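Local coordinates for protein N-acetyl-beta-D glucosaminidase (Rhizomucor miehei CAU432, PDB 4ZM6) that probably hydrolyses beta-N-acetylglucosaminides through its family 3 glycosidase region and transfers acetyl groups from acetyl-CoA to glucosamine through its GCN5-related region, at residues G714-S719 and G746-L751. Numbering follows the deposited sequence.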
# COMPACT_ATOMS: atom_id res chain seq x y z
N GLY A 714 -18.38 -21.00 43.86
CA GLY A 714 -17.45 -21.97 43.29
C GLY A 714 -17.22 -21.80 41.80
O GLY A 714 -17.86 -20.97 41.14
N ARG A 715 -16.32 -22.61 41.26
CA ARG A 715 -15.92 -22.52 39.86
C ARG A 715 -17.04 -22.94 38.92
O ARG A 715 -18.02 -23.55 39.34
CB ARG A 715 -14.69 -23.39 39.61
CG ARG A 715 -13.45 -22.91 40.34
CD ARG A 715 -12.34 -23.95 40.41
NE ARG A 715 -12.05 -24.61 39.13
CZ ARG A 715 -10.95 -25.31 38.86
NH1 ARG A 715 -10.00 -25.45 39.77
NH2 ARG A 715 -10.79 -25.87 37.67
N ILE A 716 -16.89 -22.57 37.66
CA ILE A 716 -17.76 -23.07 36.61
C ILE A 716 -17.02 -24.23 35.94
O ILE A 716 -15.81 -24.16 35.74
CB ILE A 716 -18.14 -21.94 35.60
CG1 ILE A 716 -19.46 -22.26 34.90
CG2 ILE A 716 -17.04 -21.66 34.57
CD1 ILE A 716 -20.67 -21.86 35.72
N LYS A 717 -17.73 -25.31 35.63
CA LYS A 717 -17.14 -26.42 34.90
C LYS A 717 -17.38 -26.25 33.40
O LYS A 717 -18.34 -25.59 33.01
CB LYS A 717 -17.74 -27.75 35.33
CG LYS A 717 -17.43 -28.16 36.76
CD LYS A 717 -17.73 -29.63 37.00
CE LYS A 717 -19.14 -29.99 36.54
NZ LYS A 717 -19.58 -31.31 37.05
N PRO A 718 -16.52 -26.85 32.56
CA PRO A 718 -16.65 -26.73 31.11
C PRO A 718 -18.03 -27.01 30.55
O PRO A 718 -18.48 -26.29 29.66
CB PRO A 718 -15.64 -27.76 30.59
CG PRO A 718 -14.57 -27.74 31.62
CD PRO A 718 -15.28 -27.54 32.94
N SER A 719 -18.71 -28.03 31.07
CA SER A 719 -20.07 -28.36 30.62
C SER A 719 -21.11 -27.33 31.08
O SER A 719 -22.22 -27.30 30.55
CB SER A 719 -20.47 -29.75 31.13
OG SER A 719 -20.71 -29.73 32.53
N GLY A 746 -8.57 -21.77 28.86
CA GLY A 746 -8.83 -22.82 29.84
C GLY A 746 -8.67 -22.40 31.29
O GLY A 746 -8.44 -23.23 32.16
N ASP A 747 -8.81 -21.10 31.57
CA ASP A 747 -8.71 -20.60 32.93
C ASP A 747 -10.06 -20.66 33.64
O ASP A 747 -10.59 -19.63 34.08
CB ASP A 747 -8.13 -19.18 32.95
CG ASP A 747 -6.65 -19.16 33.21
OD1 ASP A 747 -6.11 -20.19 33.66
OD2 ASP A 747 -6.01 -18.10 32.99
N TYR A 748 -10.58 -21.87 33.76
CA TYR A 748 -11.86 -22.10 34.43
C TYR A 748 -11.76 -21.91 35.94
O TYR A 748 -12.76 -21.58 36.58
CB TYR A 748 -12.37 -23.51 34.13
CG TYR A 748 -12.97 -23.67 32.76
CD1 TYR A 748 -14.31 -23.39 32.53
CD2 TYR A 748 -12.21 -24.13 31.69
CE1 TYR A 748 -14.87 -23.54 31.28
CE2 TYR A 748 -12.76 -24.29 30.43
CZ TYR A 748 -14.10 -23.99 30.23
OH TYR A 748 -14.67 -24.15 28.99
N GLN A 749 -10.57 -22.09 36.50
CA GLN A 749 -10.40 -21.95 37.95
C GLN A 749 -10.51 -20.50 38.41
O GLN A 749 -10.67 -20.24 39.60
CB GLN A 749 -9.08 -22.59 38.44
CG GLN A 749 -7.83 -21.72 38.40
CD GLN A 749 -7.34 -21.45 37.00
OE1 GLN A 749 -8.07 -21.65 36.03
NE2 GLN A 749 -6.11 -20.97 36.88
N ASP A 750 -10.44 -19.56 37.47
CA ASP A 750 -10.58 -18.14 37.77
C ASP A 750 -12.03 -17.64 37.60
O ASP A 750 -12.35 -16.54 38.04
CB ASP A 750 -9.64 -17.33 36.88
CG ASP A 750 -8.17 -17.46 37.30
OD1 ASP A 750 -7.91 -17.86 38.46
OD2 ASP A 750 -7.28 -17.15 36.48
N LEU A 751 -12.89 -18.43 36.97
CA LEU A 751 -14.26 -18.01 36.73
C LEU A 751 -15.15 -18.50 37.87
O LEU A 751 -15.57 -19.66 37.89
CB LEU A 751 -14.76 -18.53 35.38
CG LEU A 751 -13.79 -18.33 34.21
CD1 LEU A 751 -14.45 -18.77 32.91
CD2 LEU A 751 -13.31 -16.89 34.12
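Arg715, Ile716 and Pro718 pack against Tyr748, Gln749 and Leu751 where the antiparallel pair of strands 711-715 and 751-756 ends and the two segments part into loops. One backbone hydrogen bond joins the segments: Ile716 N donates to Leu751 O (3.2 Å). Arg715 CA lies 3.5 Å from Leu751 O, in a CA-H...O contact. Beyond the strand end Pro718 lies over one face of the Tyr748 ring, a CH-pi contact with Pro718 CG 4.0 Å from the ring centroid and 11° off the normal. Ile716 reaches the same ring in its plane, Ile716 CG2 at its edge 3.8 Å from Tyr748 CD1; Ile716 CG2 also meets Leu751 CB. This pairing belongs to the second of two N-acetyltransferase-like regions, far from the bound acetyl-CoA, and strand 711-715 leads through this loop toward helix 721-731. Gly746, with positive phi, ends helix 736-745 in a Schellman motif, and the chain then turns back toward strand 751-756. On the exposed side, the Arg715 side chain bends at chi3 (47°) and lays one guanidinium face on Gln749 CB, 3.3 Å from Arg715 CZ. Asp747 and Asp750 both form salt bridges with Arg779, and Asp750 also pairs with Arg826, while Asp750 OD2 takes a further hydrogen bond with Ser775 OG.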